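Local structure of uncharacterized protein DUF1185 (Bordetella bronchiseptica RB50, 3BYQ) at residues V69-A83 against W98-L110. The protein is of unknown function but belongs to a family with a variant of the Bacillus chorismate mutase fold and may act in amino-acid metabolism. Residues are numbered along the deposited sequence; the frame is centred on the assembly and turned at random. Where two conformers were deposited one is given.
Sequences VDTLGKDNIEVYSKA and WHEAGGWAMRSVL. With EDO (1,2-ethanediol), chain C.
Lys82 reaches from strand 79-83 to helix 98-109 and can be followed atom by atom. Its CB lies 4.0 Å from Trp98 CD1, oblique to an indole that has Gly102 CA over the centre of one face and its NE1 hydrogen-bonded to Ala165 O. CG sits between the backbone N and the carbonyl carbon (chi1 63°), and from there the chain runs extended across the helix. CD comes to 3.7 Å from Gly103 N, close against the backbone at Gly102 and Gly103. CE passes His99 ND1, and NZ gives a hydrogen bond of 2.9 Å to His99 O, entering at a C=O...N angle of 119° and tilted from the carbonyl plane. The ammonium group also donates to a water that is hydrogen-bonded to His99 ND1, while His99 NE2 meets Lys121 and the imidazole stacks on Phe146 of the second subunit.

One helical turn and more along, Met106, modelled as selenomethionine, makes an oblique Met-aromatic contact with Tyr80, SE lying 5.1 Å from the ring centroid. Leu110 CD1 touches the same ring at its edge, 3.5 Å from Tyr80 CD2; the other methyl, Leu110 CD2, packs on Val69 CG2. Arg107 CG lies beside Tyr80 OH, which is hydrogen-bonded to Ala115 O.

The helix runs nearly antiparallel to the strand, at 152°, across one face of the sheet. Apolar side chains pack against the C-terminal half of the helix and the residue that follows it, whereas at the other end a buried lysine has its probable positive charge met by a helix carbonyl and a water.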
loop_
_atom_site.group_PDB
_atom_site.type_symbol
_atom_site.label_atom_id
_atom_site.label_comp_id
_atom_site.label_asym_id
_atom_site.label_seq_id
_atom_site.Cartn_x
_atom_site.Cartn_y
_atom_site.Cartn_z
ATOM N N VAL B 69 -24.505 3.709 -18.400
ATOM C CA VAL B 69 -25.786 3.165 -18.893
ATOM C C VAL B 69 -25.557 2.406 -20.183
ATOM O O VAL B 69 -26.092 1.306 -20.373
ATOM C CB VAL B 69 -26.872 4.248 -19.049
ATOM C CG1 VAL B 69 -28.042 3.745 -19.895
ATOM C CG2 VAL B 69 -27.337 4.658 -17.677
ATOM N N ASP B 70 -24.741 2.965 -21.060
ATOM C CA ASP B 70 -24.436 2.289 -22.322
ATOM C C ASP B 70 -23.717 0.949 -22.088
ATOM O O ASP B 70 -23.845 0.009 -22.862
ATOM C CB ASP B 70 -23.587 3.161 -23.250
ATOM C CG ASP B 70 -24.350 4.392 -23.790
ATOM O OD1 ASP B 70 -25.588 4.483 -23.588
ATOM O OD2 ASP B 70 -23.688 5.276 -24.407
ATOM N N THR B 71 -22.963 0.871 -21.004
ATOM C CA THR B 71 -22.182 -0.328 -20.672
ATOM C C THR B 71 -23.027 -1.414 -20.046
ATOM O O THR B 71 -22.954 -2.569 -20.442
ATOM C CB THR B 71 -21.003 0.041 -19.707
ATOM O OG1 THR B 71 -20.165 1.018 -20.351
ATOM C CG2 THR B 71 -20.195 -1.178 -19.258
ATOM N N LEU B 72 -23.847 -1.043 -19.062
ATOM C CA LEU B 72 -24.630 -2.013 -18.330
ATOM C C LEU B 72 -26.027 -2.269 -18.874
ATOM O O LEU B 72 -26.615 -3.318 -18.590
ATOM C CB LEU B 72 -24.745 -1.618 -16.867
ATOM C CG LEU B 72 -23.470 -1.641 -16.023
ATOM C CD1 LEU B 72 -23.763 -1.183 -14.563
ATOM C CD2 LEU B 72 -22.826 -3.039 -16.012
ATOM N N GLY B 73 -26.529 -1.295 -19.633
ATOM C CA GLY B 73 -27.882 -1.297 -20.179
ATOM C C GLY B 73 -28.784 -0.524 -19.242
ATOM O O GLY B 73 -28.826 -0.770 -18.040
ATOM N N LYS B 74 -29.512 0.429 -19.810
ATOM C CA LYS B 74 -30.380 1.331 -19.042
ATOM C C LYS B 74 -31.405 0.598 -18.189
ATOM O O LYS B 74 -31.728 1.043 -17.099
ATOM C CB LYS B 74 -31.102 2.324 -19.984
ATOM N N ASP B 75 -31.834 -0.559 -18.650
ATOM C CA ASP B 75 -32.854 -1.342 -17.946
ATOM C C ASP B 75 -32.306 -2.194 -16.795
ATOM O O ASP B 75 -33.067 -2.849 -16.076
ATOM C CB ASP B 75 -33.546 -2.283 -18.925
ATOM N N ASN B 76 -30.993 -2.180 -16.603
ATOM C CA ASN B 76 -30.375 -3.062 -15.639
ATOM C C ASN B 76 -29.812 -2.412 -14.396
ATOM O O ASN B 76 -29.162 -3.066 -13.607
ATOM C CB ASN B 76 -29.253 -3.823 -16.330
ATOM C CG ASN B 76 -29.751 -4.681 -17.447
ATOM O OD1 ASN B 76 -30.728 -5.411 -17.287
ATOM N ND2 ASN B 76 -29.081 -4.619 -18.581
ATOM N N ILE B 77 -30.078 -1.142 -14.215
ATOM C CA ILE B 77 -29.493 -0.397 -13.114
ATOM C C ILE B 77 -30.315 -0.441 -11.836
ATOM O O ILE B 77 -31.475 -0.024 -11.809
ATOM C CB ILE B 77 -29.259 1.089 -13.497
ATOM C CG1 ILE B 77 -28.561 1.236 -14.868
ATOM C CG2 ILE B 77 -28.532 1.833 -12.363
ATOM C CD1 ILE B 77 -27.244 0.521 -15.056
ATOM N N GLU B 78 -29.683 -0.911 -10.772
ATOM C CA GLU B 78 -30.312 -0.945 -9.468
ATOM C C GLU B 78 -29.562 -0.264 -8.354
ATOM O O GLU B 78 -30.166 0.047 -7.382
ATOM C CB GLU B 78 -30.664 -2.368 -9.052
ATOM C CG GLU B 78 -31.597 -3.076 -10.022
ATOM C CD GLU B 78 -32.104 -4.422 -9.507
ATOM O OE1 GLU B 78 -32.014 -4.736 -8.298
ATOM O OE2 GLU B 78 -32.605 -5.172 -10.348
ATOM N N VAL B 79 -28.253 -0.042 -8.488
ATOM C CA VAL B 79 -27.472 0.629 -7.439
ATOM C C VAL B 79 -26.541 1.677 -8.055
ATOM O O VAL B 79 -26.199 1.592 -9.224
ATOM C CB VAL B 79 -26.636 -0.377 -6.579
ATOM C CG1 VAL B 79 -27.550 -1.391 -5.849
ATOM C CG2 VAL B 79 -25.564 -1.105 -7.404
ATOM N N TYR B 80 -26.172 2.671 -7.257
ATOM C CA TYR B 80 -25.206 3.675 -7.726
ATOM C C TYR B 80 -24.439 4.322 -6.576
ATOM O O TYR B 80 -24.729 4.093 -5.402
ATOM C CB TYR B 80 -25.853 4.740 -8.682
ATOM C CG TYR B 80 -27.078 5.530 -8.209
ATOM C CD1 TYR B 80 -27.444 5.656 -6.859
ATOM C CD2 TYR B 80 -27.829 6.233 -9.135
ATOM C CE1 TYR B 80 -28.600 6.425 -6.478
ATOM C CE2 TYR B 80 -28.919 7.029 -8.759
ATOM C CZ TYR B 80 -29.306 7.116 -7.452
ATOM O OH TYR B 80 -30.443 7.882 -7.187
ATOM N N SER B 81 -23.444 5.100 -6.980
ATOM C CA SER B 81 -22.601 5.871 -6.115
ATOM C C SER B 81 -21.799 6.854 -6.929
ATOM O O SER B 81 -21.783 6.843 -8.158
ATOM C CB SER B 81 -21.647 4.991 -5.313
ATOM O OG SER B 81 -21.034 5.735 -4.250
ATOM N N LYS B 82 -21.067 7.675 -6.198
ATOM C CA LYS B 82 -20.213 8.694 -6.816
ATOM C C LYS B 82 -19.032 8.899 -5.921
ATOM O O LYS B 82 -19.128 8.723 -4.711
ATOM C CB LYS B 82 -20.973 10.005 -7.012
ATOM C CG LYS B 82 -21.450 10.690 -5.725
ATOM C CD LYS B 82 -22.600 11.687 -5.942
ATOM C CE LYS B 82 -23.145 12.150 -4.613
ATOM N NZ LYS B 82 -24.355 12.988 -4.675
ATOM N N ALA B 83 -17.914 9.296 -6.500
ATOM C CA ALA B 83 -16.720 9.454 -5.662
ATOM C C ALA B 83 -15.722 10.389 -6.272
ATOM O O ALA B 83 -15.752 10.685 -7.466
ATOM C CB ALA B 83 -16.082 8.084 -5.409
ATOM N N TRP B 98 -18.437 17.427 -6.622
ATOM C CA TRP B 98 -18.987 16.253 -7.318
ATOM C C TRP B 98 -20.315 15.750 -6.731
ATOM O O TRP B 98 -21.037 15.035 -7.382
ATOM C CB TRP B 98 -17.945 15.155 -7.324
ATOM C CG TRP B 98 -18.153 14.045 -8.360
ATOM C CD1 TRP B 98 -18.286 12.705 -8.110
ATOM C CD2 TRP B 98 -18.229 14.201 -9.772
ATOM N NE1 TRP B 98 -18.431 12.016 -9.304
ATOM C CE2 TRP B 98 -18.411 12.910 -10.333
ATOM C CE3 TRP B 98 -18.143 15.296 -10.628
ATOM C CZ2 TRP B 98 -18.476 12.700 -11.693
ATOM C CZ3 TRP B 98 -18.228 15.091 -11.950
ATOM C CH2 TRP B 98 -18.419 13.800 -12.486
ATOM N N HIS B 99 -20.620 16.114 -5.490
ATOM C CA HIS B 99 -21.901 15.719 -4.909
ATOM C C HIS B 99 -23.038 16.182 -5.817
ATOM O O HIS B 99 -23.890 15.385 -6.201
ATOM C CB HIS B 99 -22.049 16.243 -3.494
ATOM C CG HIS B 99 -21.189 15.528 -2.498
ATOM N ND1 HIS B 99 -21.509 14.279 -2.004
ATOM C CD2 HIS B 99 -20.047 15.906 -1.865
ATOM C CE1 HIS B 99 -20.575 13.897 -1.149
ATOM N NE2 HIS B 99 -19.686 14.866 -1.033
ATOM N N GLU B 100 -23.009 17.464 -6.186
ATOM C CA GLU B 100 -24.016 18.005 -7.077
ATOM C C GLU B 100 -23.717 17.626 -8.521
ATOM O O GLU B 100 -24.572 17.083 -9.205
ATOM C CB GLU B 100 -24.147 19.506 -6.965
ATOM C CG GLU B 100 -25.206 20.056 -7.902
ATOM C CD GLU B 100 -25.217 21.534 -7.938
ATOM O OE1 GLU B 100 -25.657 22.109 -6.942
ATOM O OE2 GLU B 100 -24.784 22.109 -8.951
ATOM N N ALA B 101 -22.480 17.837 -8.960
ATOM C CA ALA B 101 -22.138 17.639 -10.376
ATOM C C ALA B 101 -22.308 16.205 -10.831
ATOM O O ALA B 101 -22.885 15.963 -11.886
ATOM C CB ALA B 101 -20.722 18.153 -10.708
ATOM N N GLY B 102 -21.854 15.264 -10.016
ATOM C CA GLY B 102 -21.965 13.837 -10.362
ATOM C C GLY B 102 -23.333 13.277 -10.050
ATOM O O GLY B 102 -23.937 12.601 -10.855
ATOM N N GLY B 103 -23.837 13.611 -8.873
ATOM C CA GLY B 103 -25.104 13.088 -8.396
ATOM C C GLY B 103 -26.270 13.513 -9.242
ATOM O O GLY B 103 -27.043 12.688 -9.717
ATOM N N TRP B 104 -26.373 14.800 -9.482
ATOM C CA TRP B 104 -27.521 15.337 -10.243
ATOM C C TRP B 104 -27.478 14.906 -11.683
ATOM O O TRP B 104 -28.492 14.515 -12.275
ATOM C CB TRP B 104 -27.610 16.848 -10.098
ATOM C CG TRP B 104 -27.918 17.272 -8.674
ATOM C CD1 TRP B 104 -27.760 16.530 -7.516
ATOM C CD2 TRP B 104 -28.327 18.574 -8.258
ATOM N NE1 TRP B 104 -28.100 17.298 -6.421
ATOM C CE2 TRP B 104 -28.444 18.550 -6.850
ATOM C CE3 TRP B 104 -28.607 19.758 -8.941
ATOM C CZ2 TRP B 104 -28.812 19.670 -6.113
ATOM C CZ3 TRP B 104 -28.984 20.857 -8.215
ATOM C CH2 TRP B 104 -29.089 20.805 -6.811
ATOM N N ALA B 105 -26.294 14.937 -12.264
ATOM C CA ALA B 105 -26.138 14.476 -13.648
ATOM C C ALA B 105 -26.559 13.033 -13.790
ATOM O O ALA B 105 -27.283 12.660 -14.715
ATOM C CB ALA B 105 -24.685 14.677 -14.147
HETATM N N MSE B 106 -26.091 12.193 -12.879
HETATM C CA MSE B 106 -26.416 10.773 -12.958
HETATM C C MSE B 106 -27.903 10.537 -12.757
HETATM O O MSE B 106 -28.548 9.802 -13.509
HETATM C CB MSE B 106 -25.565 9.957 -11.972
HETATM C CG MSE B 106 -25.917 8.485 -12.003
HETATM SE SE MSE B 106 -24.587 7.364 -11.306
HETATM C CE MSE B 106 -24.494 8.152 -9.617
ATOM N N ARG B 107 -28.473 11.175 -11.751
ATOM C CA ARG B 107 -29.890 11.014 -11.520
ATOM C C ARG B 107 -30.700 11.457 -12.728
ATOM O O ARG B 107 -31.675 10.792 -13.100
ATOM C CB ARG B 107 -30.309 11.684 -10.213
ATOM C CG ARG B 107 -29.729 10.877 -9.071
ATOM C CD ARG B 107 -29.901 11.573 -7.779
ATOM N NE ARG B 107 -31.284 11.541 -7.359
ATOM C CZ ARG B 107 -31.715 12.140 -6.268
ATOM N NH1 ARG B 107 -30.871 12.835 -5.521
ATOM N NH2 ARG B 107 -32.987 12.072 -5.930
ATOM N N SER B 108 -30.260 12.514 -13.415
ATOM C CA SER B 108 -30.984 12.974 -14.610
ATOM C C SER B 108 -30.897 11.976 -15.776
ATOM O O SER B 108 -31.881 11.724 -16.461
ATOM C CB SER B 108 -30.504 14.364 -15.034
ATOM O OG SER B 108 -30.863 15.302 -14.018
ATOM N N VAL B 109 -29.721 11.391 -15.962
ATOM C CA VAL B 109 -29.508 10.357 -16.989
ATOM C C VAL B 109 -30.404 9.151 -16.745
ATOM O O VAL B 109 -30.947 8.569 -17.668
ATOM C CB VAL B 109 -28.027 9.935 -17.081
ATOM C CG1 VAL B 109 -27.836 8.581 -17.784
ATOM C CG2 VAL B 109 -27.223 11.087 -17.694
ATOM N N LEU B 110 -30.625 8.849 -15.481
ATOM C CA LEU B 110 -31.432 7.696 -15.067
ATOM C C LEU B 110 -32.939 7.951 -14.893
ATOM O O LEU B 110 -33.632 7.107 -14.359
ATOM C CB LEU B 110 -30.871 7.119 -13.779
ATOM C CG LEU B 110 -29.488 6.473 -13.831
ATOM C CD1 LEU B 110 -28.944 6.013 -12.466
ATOM C CD2 LEU B 110 -29.563 5.285 -14.800
HETATM C C1 EDO C . -26.255 15.836 -3.310
HETATM O O1 EDO C . -27.585 15.548 -3.775
HETATM C C2 EDO C . -25.945 17.331 -3.396
HETATM O O2 EDO C . -26.300 17.961 -2.169
HETATM O O HOH W 1 -24.267 13.574 -1.942
#